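Long-range contacts in adenylate cyclase (Hippeastrum hybrid cultivar, PDB 6YP4), which acts mainly as a triphosphatase despite its cyclase name, binding a GTP analogue and magnesium ions in the pocket of its CYTH domain: residues A[5-10]-A[186-191]; A[38-43]-A[126-131]; A[61-66]-A[81-86]. All coordinates share one frame; numbering follows the deposited sequence.

Contact 1 (A[5-10]-A[186-191]). With GCP (phosphomethylphosphonic acid guanylate ester), chain B; EDO (1,2-ethanediol), chain H.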
loop_
_atom_site.group_PDB
_atom_site.type_symbol
_atom_site.label_atom_id
_atom_site.label_comp_id
_atom_site.label_asym_id
_atom_site.label_seq_id
_atom_site.Cartn_x
_atom_site.Cartn_y
_atom_site.Cartn_z
ATOM N N ILE A 5 13.809 2.701 -5.849
ATOM C CA ILE A 5 15.041 1.950 -6.060
ATOM C C ILE A 5 14.646 0.690 -6.818
ATOM O O ILE A 5 13.597 0.102 -6.535
ATOM C CB ILE A 5 15.720 1.618 -4.716
ATOM C CG1 ILE A 5 15.944 2.896 -3.893
ATOM C CG2 ILE A 5 17.010 0.858 -4.924
ATOM C CD1 ILE A 5 16.741 3.925 -4.602
ATOM N N LYS A 6 15.442 0.280 -7.808
ATOM C CA LYS A 6 15.089 -0.885 -8.618
ATOM C C LYS A 6 16.344 -1.703 -8.893
ATOM O O LYS A 6 17.227 -1.260 -9.636
ATOM C CB LYS A 6 14.402 -0.469 -9.921
ATOM C CG LYS A 6 13.015 0.133 -9.724
ATOM C CD LYS A 6 12.298 0.364 -11.041
ATOM C CE LYS A 6 10.898 0.909 -10.823
ATOM N NZ LYS A 6 10.202 1.107 -12.126
ATOM N N LEU A 7 16.417 -2.892 -8.299
ATOM C CA LEU A 7 17.543 -3.807 -8.454
ATOM C C LEU A 7 17.064 -5.093 -9.112
ATOM O O LEU A 7 15.964 -5.569 -8.828
ATOM C CB LEU A 7 18.168 -4.133 -7.104
ATOM C CG LEU A 7 18.392 -2.964 -6.142
ATOM C CD1 LEU A 7 18.783 -3.494 -4.771
ATOM C CD2 LEU A 7 19.469 -2.017 -6.670
ATOM N N ARG A 8 17.883 -5.670 -9.984
ATOM C CA ARG A 8 17.506 -6.895 -10.680
ATOM C C ARG A 8 18.260 -8.081 -10.084
ATOM O O ARG A 8 19.465 -7.995 -9.851
ATOM C CB ARG A 8 17.790 -6.769 -12.178
ATOM C CG ARG A 8 17.405 -7.998 -12.990
ATOM C CD ARG A 8 17.654 -7.773 -14.473
ATOM N NE ARG A 8 17.335 -8.965 -15.247
ATOM C CZ ARG A 8 17.731 -9.168 -16.500
ATOM N NH1 ARG A 8 18.466 -8.253 -17.133
ATOM N NH2 ARG A 8 17.394 -10.291 -17.119
ATOM N N LEU A 9 17.536 -9.200 -9.827
ATOM C CA LEU A 9 18.207 -10.437 -9.438
ATOM C C LEU A 9 18.472 -11.313 -10.670
ATOM O O LEU A 9 17.633 -11.380 -11.581
ATOM C CB LEU A 9 17.373 -11.219 -8.427
ATOM C CG LEU A 9 16.750 -10.355 -7.328
ATOM C CD1 LEU A 9 15.973 -11.218 -6.383
ATOM C CD2 LEU A 9 17.839 -9.636 -6.576
ATOM N N PRO A 10 19.600 -12.037 -10.693
ATOM C CA PRO A 10 19.978 -12.786 -11.916
ATOM C C PRO A 10 19.232 -14.092 -12.160
ATOM O O PRO A 10 19.268 -14.588 -13.295
ATOM C CB PRO A 10 21.480 -13.079 -11.707
ATOM C CG PRO A 10 21.697 -12.963 -10.216
ATOM C CD PRO A 10 20.717 -11.915 -9.734
ATOM N N ILE A 186 23.327 -12.087 -1.857
ATOM C CA ILE A 186 22.363 -12.091 -2.952
ATOM C C ILE A 186 22.961 -11.261 -4.100
ATOM O O ILE A 186 23.089 -10.036 -3.978
ATOM C CB ILE A 186 20.989 -11.555 -2.524
ATOM C CG1 ILE A 186 20.586 -12.161 -1.192
ATOM C CG2 ILE A 186 19.939 -11.851 -3.603
ATOM C CD1 ILE A 186 20.044 -13.582 -1.359
ATOM N N PRO A 187 23.346 -11.896 -5.203
ATOM C CA PRO A 187 23.802 -11.133 -6.371
ATOM C C PRO A 187 22.703 -10.216 -6.880
ATOM O O PRO A 187 21.522 -10.553 -6.852
ATOM C CB PRO A 187 24.108 -12.213 -7.407
ATOM C CG PRO A 187 23.396 -13.440 -6.932
ATOM C CD PRO A 187 23.262 -13.344 -5.453
ATOM N N TYR A 188 23.107 -9.069 -7.403
ATOM C CA TYR A 188 22.135 -8.121 -7.917
ATOM C C TYR A 188 22.859 -7.156 -8.843
ATOM O O TYR A 188 24.084 -7.021 -8.793
ATOM C CB TYR A 188 21.438 -7.370 -6.772
ATOM C CG TYR A 188 22.347 -6.385 -6.078
ATOM C CD1 TYR A 188 23.164 -6.787 -5.028
ATOM C CD2 TYR A 188 22.380 -5.048 -6.461
ATOM C CE1 TYR A 188 24.015 -5.886 -4.394
ATOM C CE2 TYR A 188 23.222 -4.142 -5.829
ATOM C CZ TYR A 188 24.038 -4.571 -4.803
ATOM O OH TYR A 188 24.861 -3.667 -4.178
ATOM N N GLU A 189 22.083 -6.498 -9.704
ATOM C CA GLU A 189 22.546 -5.318 -10.420
ATOM C C GLU A 189 21.432 -4.284 -10.420
ATOM O O GLU A 189 20.273 -4.591 -10.127
ATOM C CB GLU A 189 22.962 -5.626 -11.866
ATOM C CG GLU A 189 24.041 -6.686 -12.015
ATOM C CD GLU A 189 25.409 -6.258 -11.476
ATOM O OE1 GLU A 189 25.671 -5.037 -11.383
ATOM O OE2 GLU A 189 26.225 -7.149 -11.140
ATOM N N TYR A 190 21.795 -3.050 -10.756
ATOM C CA TYR A 190 20.791 -2.014 -10.952
ATOM C C TYR A 190 19.928 -2.360 -12.164
ATOM O O TYR A 190 20.445 -2.790 -13.199
ATOM C CB TYR A 190 21.464 -0.649 -11.146
ATOM C CG TYR A 190 22.351 -0.182 -10.002
ATOM C CD1 TYR A 190 21.887 -0.190 -8.688
ATOM C CD2 TYR A 190 23.649 0.305 -10.239
ATOM C CE1 TYR A 190 22.683 0.251 -7.639
ATOM C CE2 TYR A 190 24.451 0.742 -9.191
ATOM C CZ TYR A 190 23.949 0.715 -7.887
ATOM O OH TYR A 190 24.709 1.142 -6.814
ATOM N N SER A 191 18.609 -2.214 -12.022
ATOM C CA SER A 191 17.709 -2.422 -13.153
ATOM C C SER A 191 17.995 -1.394 -14.237
ATOM O O SER A 191 18.113 -0.200 -13.957
ATOM C CB SER A 191 16.248 -2.302 -12.707
ATOM O OG SER A 191 15.916 -3.256 -11.712
HETATM P PG GCP B . 7.318 -1.222 -11.428
HETATM O O1G GCP B . 8.800 -1.374 -11.254
HETATM O O2G GCP B . 6.663 -2.574 -11.605
HETATM O O3G GCP B . 7.037 -0.348 -12.624
HETATM C C3B GCP B . 6.653 -0.435 -9.920
HETATM P PB GCP B . 4.833 -0.166 -10.153
HETATM O O1B GCP B . 4.496 0.281 -11.546
HETATM O O2B GCP B . 4.053 -1.394 -9.752
HETATM O O3A GCP B . 4.451 1.055 -9.121
HETATM P PA GCP B . 2.871 1.368 -8.793
HETATM O O1A GCP B . 2.716 2.878 -8.806
HETATM O O2A GCP B . 2.042 0.753 -9.900
HETATM O "O5'" GCP B . 2.440 0.677 -7.313
HETATM C "C5'" GCP B . 3.468 0.183 -6.465
HETATM C "C4'" GCP B . 4.381 1.359 -5.915
HETATM O "O4'" GCP B . 3.583 2.595 -5.397
HETATM C "C3'" GCP B . 5.036 0.938 -4.902
HETATM O "O3'" GCP B . 6.408 1.399 -4.972
HETATM C "C2'" GCP B . 4.234 1.469 -3.528
HETATM O "O2'" GCP B . 5.161 1.897 -2.461
HETATM C "C1'" GCP B . 3.414 2.392 -3.853
HETATM N N9 GCP B . 1.998 1.960 -3.520
HETATM C C8 GCP B . 1.218 1.407 -4.457
HETATM N N7 GCP B . 0.022 1.116 -3.912
HETATM C C5 GCP B . 0.063 1.492 -2.624
HETATM C C6 GCP B . -0.882 1.429 -1.603
HETATM O O6 GCP B . -1.957 0.972 -1.816
HETATM N N1 GCP B . -0.581 1.881 -0.386
HETATM C C2 GCP B . 0.651 2.405 -0.143
HETATM N N2 GCP B . 0.867 2.868 1.226
HETATM N N3 GCP B . 1.576 2.466 -1.139
HETATM C C4 GCP B . 1.280 2.010 -2.379
HETATM C C1 EDO H . 21.610 -9.133 -14.308
HETATM O O1 EDO H . 20.670 -10.153 -14.676
HETATM C C2 EDO H . 21.142 -8.461 -13.029
HETATM O O2 EDO H . 21.219 -9.390 -11.941
#
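Leu-7 and Tyr-190 lie side by side, and the leucine brings CD2 to the ring edge, near its plane, 3.6 Å from Tyr-190 CD1. Leu-7 reaches this place with CG anti to its carbonyl carbon (chi1 -44°), and it approaches the Tyr-188 ring obliquely, Leu-7 CD2 lying 4.2 Å from Tyr-188 CD2. Helix 170-183 closes over this side: Leu-177 and Leu-181 pack on Leu-7, while Glu-178 accepts both tyrosine hydroxyl groups, one on each carboxylate oxygen, and Tyr-188 OH also bonds Lys-182, which probably limits how the rings can turn. Near the pocket, Ser-191 OG is 3.6 Å from Lys-6 CB. The backbones pair antiparallel and closely: Arg-8 and Glu-189 exchange two hydrogen bonds, Arg-8 N to Glu-189 O only 2.6 Å, and Ser-191 N gives a nearly straight one (168°) to Lys-6 O. The short strand 189-190 thereby joins strand 2-9, which carries the Glu-x-Glu-x-Lys signature of CYTH proteins. The lysine of that signature, Lys-6, runs extended away from the contact and gives a weak hydrogen bond from NZ to O1G of the nucleotide analogue (3.0 Å). Toward solvent the cover thins. Exposed Pro-187 crosses Pro-10 at about a right angle, CG to CG 3.7 Å. Arg-8 and Glu-189 are partly exposed, and Arg-8 NH1 bonds Leu-205 O. An ethanediol, probably from the crystallisation liquor, lies between them: O1 is 3.5 Å above the centre of the Arg-8 guanidinium face, and O2 donates to Arg-8 O.

Contact 2 (A[38-43]-A[126-131])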
loop_
_atom_site.group_PDB
_atom_site.type_symbol
_atom_site.label_atom_id
_atom_site.label_comp_id
_atom_site.label_asym_id
_atom_site.label_seq_id
_atom_site.Cartn_x
_atom_site.Cartn_y
_atom_site.Cartn_z
ATOM N N ASP A 38 -3.041 2.052 -26.192
ATOM C CA ASP A 38 -2.516 3.206 -26.915
ATOM C C ASP A 38 -3.364 3.371 -28.169
ATOM O O ASP A 38 -4.192 2.515 -28.493
ATOM C CB ASP A 38 -1.034 3.025 -27.268
ATOM C CG ASP A 38 -0.317 4.346 -27.536
ATOM O OD1 ASP A 38 -1.007 5.359 -27.786
ATOM O OD2 ASP A 38 0.944 4.368 -27.508
ATOM N N THR A 39 -3.168 4.491 -28.864
ATOM C CA THR A 39 -3.763 4.644 -30.184
ATOM C C THR A 39 -3.088 3.702 -31.175
ATOM O O THR A 39 -1.973 3.215 -30.956
ATOM C CB THR A 39 -3.613 6.069 -30.708
ATOM O OG1 THR A 39 -2.215 6.393 -30.809
ATOM C CG2 THR A 39 -4.332 7.065 -29.808
ATOM N N ALA A 40 -3.780 3.459 -32.288
ATOM C CA ALA A 40 -3.196 2.651 -33.350
ATOM C C ALA A 40 -1.885 3.256 -33.839
ATOM O O ALA A 40 -0.919 2.532 -34.105
ATOM C CB ALA A 40 -4.197 2.503 -34.493
ATOM N N ALA A 41 -1.821 4.588 -33.926
ATOM C CA ALA A 41 -0.625 5.304 -34.358
ATOM C C ALA A 41 0.411 5.477 -33.254
ATOM O O ALA A 41 1.477 6.047 -33.512
ATOM C CB ALA A 41 -1.014 6.677 -34.903
ATOM N N GLY A 42 0.125 5.024 -32.037
ATOM C CA GLY A 42 1.086 5.111 -30.949
ATOM C C GLY A 42 1.318 6.509 -30.413
ATOM O O GLY A 42 2.465 6.872 -30.125
ATOM N N ASP A 43 0.252 7.300 -30.245
ATOM C CA ASP A 43 0.435 8.683 -29.818
ATOM C C ASP A 43 1.009 8.770 -28.406
ATOM O O ASP A 43 1.860 9.623 -28.136
ATOM C CB ASP A 43 -0.883 9.446 -29.918
ATOM C CG ASP A 43 -1.340 9.632 -31.351
ATOM O OD1 ASP A 43 -0.768 10.498 -32.048
ATOM O OD2 ASP A 43 -2.272 8.915 -31.777
ATOM N N GLU A 126 -9.905 5.265 -31.310
ATOM C CA GLU A 126 -8.576 5.008 -31.842
ATOM C C GLU A 126 -7.782 4.003 -31.017
ATOM O O GLU A 126 -6.775 3.472 -31.504
ATOM C CB GLU A 126 -7.824 6.336 -31.887
ATOM C CG GLU A 126 -8.306 7.220 -30.736
ATOM C CD GLU A 126 -7.739 8.614 -30.741
ATOM O OE1 GLU A 126 -7.059 8.994 -31.724
ATOM O OE2 GLU A 126 -7.998 9.328 -29.749
ATOM N N PHE A 127 -8.199 3.724 -29.785
ATOM C CA PHE A 127 -7.344 2.960 -28.894
ATOM C C PHE A 127 -7.413 1.467 -29.169
ATOM O O PHE A 127 -8.448 0.925 -29.576
ATOM C CB PHE A 127 -7.685 3.248 -27.438
ATOM C CG PHE A 127 -7.050 4.490 -26.944
ATOM C CD1 PHE A 127 -5.894 4.436 -26.185
ATOM C CD2 PHE A 127 -7.570 5.724 -27.295
ATOM C CE1 PHE A 127 -5.290 5.595 -25.750
ATOM C CE2 PHE A 127 -6.973 6.883 -26.868
ATOM C CZ PHE A 127 -5.832 6.824 -26.096
ATOM N N VAL A 128 -6.271 0.811 -28.939
ATOM C CA VAL A 128 -6.085 -0.622 -29.120
ATOM C C VAL A 128 -5.295 -1.148 -27.925
ATOM O O VAL A 128 -4.593 -0.400 -27.238
ATOM C CB VAL A 128 -5.343 -0.938 -30.449
ATOM C CG1 VAL A 128 -6.105 -0.338 -31.663
ATOM C CG2 VAL A 128 -3.928 -0.395 -30.396
ATOM N N CYS A 129 -5.415 -2.456 -27.678
ATOM C CA CYS A 129 -4.655 -3.114 -26.618
ATOM C C CYS A 129 -3.308 -3.568 -27.161
ATOM O O CYS A 129 -3.239 -4.187 -28.227
ATOM C CB CYS A 129 -5.421 -4.314 -26.047
ATOM S SG CYS A 129 -4.658 -5.114 -24.595
ATOM N N LEU A 130 -2.244 -3.268 -26.419
ATOM C CA LEU A 130 -0.889 -3.672 -26.767
ATOM C C LEU A 130 -0.540 -5.067 -26.259
ATOM O O LEU A 130 0.522 -5.582 -26.605
ATOM C CB LEU A 130 0.122 -2.648 -26.220
ATOM C CG LEU A 130 -0.099 -1.164 -26.538
ATOM C CD1 LEU A 130 1.060 -0.333 -26.028
ATOM C CD2 LEU A 130 -0.253 -0.949 -28.040
ATOM N N GLY A 131 -1.424 -5.702 -25.505
ATOM C CA GLY A 131 -1.113 -6.933 -24.811
ATOM C C GLY A 131 -0.663 -6.660 -23.389
ATOM O O GLY A 131 -0.910 -5.588 -22.826
#
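The Phe-127 ring takes the CG2 methyl of Thr-39 over a face, in a CH-pi contact 4.2 Å from the ring centroid and displaced toward the rim. Thr-39 N also lies over a face, Asp-38 C approaches obliquely, and Trp-111 meets the ring in an edge-to-face stack. Thr-39 CG2 also runs alongside Glu-126, 3.9 Å from Glu-126 OE1. A second flat group, the Asp-38 carboxylate, takes Thr-39 N on the anti side of OD1, 28° out of its plane, and Leu-44 N on the same oxygen, while OD2 accepts Ala-45 N. Its CB rests against both methyl groups of Leu-130, at 4.1 Å from CD1 and from CD2. With chi1 at 61°, Thr-39 keeps OG1 between its backbone N and carbonyl carbon, turned to Asp-43: OG1 donates to Asp-43 OD2 and accepts a nearly straight bond from Asp-43 N, both 2.7 Å long. Two bonds thus grip the hydroxyl and clasp the type I turn from Thr-39 to Gly-42. Asp-38 and Val-128 form an antiparallel hydrogen-bonded pair, and beyond it Ala-40 N bonds to Glu-126 O at 3.1 Å with a bent angle of 137°. The contact joins the end of strand 26-39 to the start of strand 127-141, with helix 43-46 following the turn and helix 109-118 packing Val-114 on Phe-127 and Ile-118 on Asp-43.

Contact 3 (A[61-66]-A[81-86]). With MG (magnesium ion), chain D; MG (magnesium ion), chain C; GCP (phosphomethylphosphonic acid guanylate ester), chain B.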
loop_
_atom_site.group_PDB
_atom_site.type_symbol
_atom_site.label_atom_id
_atom_site.label_comp_id
_atom_site.label_asym_id
_atom_site.label_seq_id
_atom_site.Cartn_x
_atom_site.Cartn_y
_atom_site.Cartn_z
ATOM N N LYS A 61 -9.377 -6.812 -7.851
ATOM C CA LYS A 61 -9.046 -5.396 -7.752
ATOM C C LYS A 61 -8.478 -4.948 -9.101
ATOM O O LYS A 61 -7.882 -5.750 -9.824
ATOM C CB LYS A 61 -8.058 -5.172 -6.593
ATOM C CG LYS A 61 -7.238 -3.908 -6.660
ATOM C CD LYS A 61 -6.601 -3.590 -5.310
ATOM C CE LYS A 61 -5.305 -4.332 -5.075
ATOM N NZ LYS A 61 -4.778 -4.018 -3.703
ATOM N N CYS A 62 -8.708 -3.682 -9.460
ATOM C CA CYS A 62 -8.292 -3.136 -10.754
ATOM C C CYS A 62 -7.739 -1.733 -10.563
ATOM O O CYS A 62 -8.355 -0.908 -9.874
ATOM C CB CYS A 62 -9.467 -3.101 -11.753
ATOM S SG CYS A 62 -8.998 -2.654 -13.482
ATOM N N VAL A 63 -6.597 -1.445 -11.183
ATOM C CA VAL A 63 -5.947 -0.143 -11.054
ATOM C C VAL A 63 -5.620 0.402 -12.439
ATOM O O VAL A 63 -4.973 -0.282 -13.246
ATOM C CB VAL A 63 -4.669 -0.218 -10.190
ATOM C CG1 VAL A 63 -4.016 1.174 -10.086
ATOM C CG2 VAL A 63 -4.977 -0.776 -8.775
ATOM N N LEU A 64 -6.039 1.641 -12.706
ATOM C CA LEU A 64 -5.731 2.340 -13.954
ATOM C C LEU A 64 -4.607 3.334 -13.719
ATOM O O LEU A 64 -4.601 4.027 -12.699
ATOM C CB LEU A 64 -6.976 3.063 -14.490
ATOM C CG LEU A 64 -6.887 4.015 -15.679
ATOM C CD1 LEU A 64 -6.698 3.202 -16.970
ATOM C CD2 LEU A 64 -8.164 4.837 -15.766
ATOM N N SER A 65 -3.650 3.410 -14.651
ATOM C CA SER A 65 -2.534 4.327 -14.434
ATOM C C SER A 65 -2.008 4.910 -15.737
ATOM O O SER A 65 -1.958 4.230 -16.768
ATOM C CB SER A 65 -1.369 3.651 -13.700
ATOM O OG SER A 65 -0.867 2.544 -14.413
ATOM N N LEU A 66 -1.591 6.170 -15.670
ATOM C CA LEU A 66 -0.832 6.802 -16.741
ATOM C C LEU A 66 0.546 7.138 -16.194
ATOM O O LEU A 66 0.657 7.812 -15.168
ATOM C CB LEU A 66 -1.545 8.052 -17.264
ATOM C CG LEU A 66 -0.814 8.849 -18.350
ATOM C CD1 LEU A 66 -0.699 8.010 -19.628
ATOM C CD2 LEU A 66 -1.559 10.130 -18.627
ATOM N N GLU A 81 3.497 9.840 -12.589
ATOM C CA GLU A 81 2.406 8.888 -12.692
ATOM C C GLU A 81 1.147 9.462 -12.059
ATOM O O GLU A 81 1.190 10.364 -11.218
ATOM C CB GLU A 81 2.771 7.534 -12.059
ATOM C CG GLU A 81 2.423 7.365 -10.584
ATOM C CD GLU A 81 3.176 6.195 -9.936
ATOM O OE1 GLU A 81 3.906 5.484 -10.660
ATOM O OE2 GLU A 81 3.058 5.995 -8.706
ATOM N N ASP A 82 0.017 8.937 -12.506
ATOM C CA ASP A 82 -1.281 9.250 -11.925
ATOM C C ASP A 82 -2.062 7.955 -12.028
ATOM O O ASP A 82 -2.143 7.383 -13.121
ATOM C CB ASP A 82 -1.975 10.391 -12.669
ATOM C CG ASP A 82 -3.210 10.890 -11.945
ATOM O OD1 ASP A 82 -3.424 10.457 -10.798
ATOM O OD2 ASP A 82 -3.961 11.707 -12.510
ATOM N N GLU A 83 -2.549 7.438 -10.900
ATOM C CA GLU A 83 -3.274 6.180 -10.944
ATOM C C GLU A 83 -4.424 6.170 -9.944
ATOM O O GLU A 83 -4.484 6.974 -9.008
ATOM C CB GLU A 83 -2.343 4.978 -10.717
ATOM C CG GLU A 83 -1.681 4.914 -9.381
ATOM C CD GLU A 83 -0.907 3.611 -9.168
ATOM O OE1 GLU A 83 -0.502 3.354 -8.012
ATOM O OE2 GLU A 83 -0.703 2.847 -10.144
ATOM N N GLU A 84 -5.348 5.236 -10.164
ATOM C CA GLU A 84 -6.579 5.203 -9.383
ATOM C C GLU A 84 -7.217 3.840 -9.563
ATOM O O GLU A 84 -7.159 3.257 -10.657
ATOM C CB GLU A 84 -7.561 6.307 -9.815
ATOM C CG GLU A 84 -8.683 6.522 -8.790
ATOM C CD GLU A 84 -9.640 7.634 -9.136
ATOM O OE1 GLU A 84 -9.789 7.983 -10.321
ATOM O OE2 GLU A 84 -10.197 8.203 -8.184
ATOM N N GLU A 85 -7.783 3.323 -8.479
ATOM C CA GLU A 85 -8.520 2.074 -8.556
ATOM C C GLU A 85 -9.836 2.294 -9.283
ATOM O O GLU A 85 -10.474 3.341 -9.137
ATOM C CB GLU A 85 -8.779 1.503 -7.161
ATOM C CG GLU A 85 -7.554 0.866 -6.529
ATOM C CD GLU A 85 -7.882 0.032 -5.302
ATOM O OE1 GLU A 85 -6.936 -0.523 -4.702
ATOM O OE2 GLU A 85 -9.076 -0.062 -4.928
ATOM N N ILE A 86 -10.227 1.306 -10.100
ATOM C CA ILE A 86 -11.482 1.358 -10.847
ATOM C C ILE A 86 -12.236 0.040 -10.681
ATOM O O ILE A 86 -11.713 -0.947 -10.163
ATOM C CB ILE A 86 -11.267 1.669 -12.348
ATOM C CG1 ILE A 86 -10.486 0.547 -13.036
ATOM C CG2 ILE A 86 -10.556 2.993 -12.537
ATOM C CD1 ILE A 86 -10.595 0.582 -14.543
HETATM MG MG MG D . 1.807 4.228 -10.993
HETATM MG MG MG C . 5.114 4.077 -9.387
HETATM P PG GCP B . 7.318 -1.222 -11.428
HETATM O O1G GCP B . 8.800 -1.374 -11.254
HETATM O O2G GCP B . 6.663 -2.574 -11.605
HETATM O O3G GCP B . 7.037 -0.348 -12.624
HETATM C C3B GCP B . 6.653 -0.435 -9.920
HETATM P PB GCP B . 4.833 -0.166 -10.153
HETATM O O1B GCP B . 4.496 0.281 -11.546
HETATM O O2B GCP B . 4.053 -1.394 -9.752
HETATM O O3A GCP B . 4.451 1.055 -9.121
HETATM P PA GCP B . 2.871 1.368 -8.793
HETATM O O1A GCP B . 2.716 2.878 -8.806
HETATM O O2A GCP B . 2.042 0.753 -9.900
HETATM O "O5'" GCP B . 2.440 0.677 -7.313
HETATM C "C5'" GCP B . 3.468 0.183 -6.465
HETATM C "C4'" GCP B . 4.381 1.359 -5.915
HETATM O "O4'" GCP B . 3.583 2.595 -5.397
HETATM C "C3'" GCP B . 5.036 0.938 -4.902
HETATM O "O3'" GCP B . 6.408 1.399 -4.972
HETATM C "C2'" GCP B . 4.234 1.469 -3.528
HETATM O "O2'" GCP B . 5.161 1.897 -2.461
HETATM C "C1'" GCP B . 3.414 2.392 -3.853
HETATM N N9 GCP B . 1.998 1.960 -3.520
HETATM C C8 GCP B . 1.218 1.407 -4.457
HETATM N N7 GCP B . 0.022 1.116 -3.912
HETATM C C5 GCP B . 0.063 1.492 -2.624
HETATM C C6 GCP B . -0.882 1.429 -1.603
HETATM O O6 GCP B . -1.957 0.972 -1.816
HETATM N N1 GCP B . -0.581 1.881 -0.386
HETATM C C2 GCP B . 0.651 2.405 -0.143
HETATM N N2 GCP B . 0.867 2.868 1.226
HETATM N N3 GCP B . 1.576 2.466 -1.139
HETATM C C4 GCP B . 1.280 2.010 -2.379
HETATM O O HOH W 1 -6.597 -2.027 -2.472
HETATM O O HOH W 2 -10.692 -2.280 -7.965
#
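Ser-65 and Glu-83 press together CB to CB at 3.4 Å, a non-hydrogen-bonded antiparallel pair on the face turned to the nucleotide analogue. Val-63 crosses the same glutamate, with CG1 3.7 Å from Glu-83 OE2. Beyond CG the Glu-83 chain is extended, bringing OE2 to 3.0 Å from one magnesium ion, long for direct coordination, although this residue is a known magnesium ligand. OE1 forms a salt bridge with Arg-141 of the second subunit. With an alanine in place of Glu-83, that arginine would probably lose its carboxylate mate and the magnesium side of the pocket part of its negative charge. Glu-81 OE1 lies 2.2 Å from one magnesium ion and a long 2.5 Å from the other, a bridge that remains tentative because the side chain has two modelled conformers. Two hydrogen-bonded pairs, Leu-64 with Glu-84 and Leu-66 with Asp-82, flank Glu-83 and set the register. On the reverse face Ile-86 CG1 touches Cys-62 SG at 3.6 Å, and helix 109-118 covers Leu-64 and Leu-66 with Ile-110. There Asp-82 makes salt bridges to Arg-109 and Arg-113, tying the hairpin to the helix. The result is an antiparallel hairpin whose Glu-81 and Glu-83 face the nucleotide and magnesium ions, as in the triphosphate tunnel of CYTH enzymes, where carboxylates hold the metal and basic residues the phosphates.

In the fold
The three contacts are nested along the chain: contact 3 falls within the loop closed by contact 2, and contact 2 within that closed by contact 1. All belong to one curled antiparallel sheet within the CYTH domain. Contacts 1 and 3 have centres about 26 Å apart, on opposite sides of the chain's centre, yet strands 2-9 and 76-86 are neighbours and both contacts touch the nucleotide analogue. Contact 2 stands away from the annotated sites, its centre about 32 Å from that of contact 1 and about 18 Å from that of contact 3, and shares helix 109-118 with the latter. Contacts 1 and 3 thus reach the nucleotide pocket, while contact 2 joins strands 26-39 and 127-141 away from it.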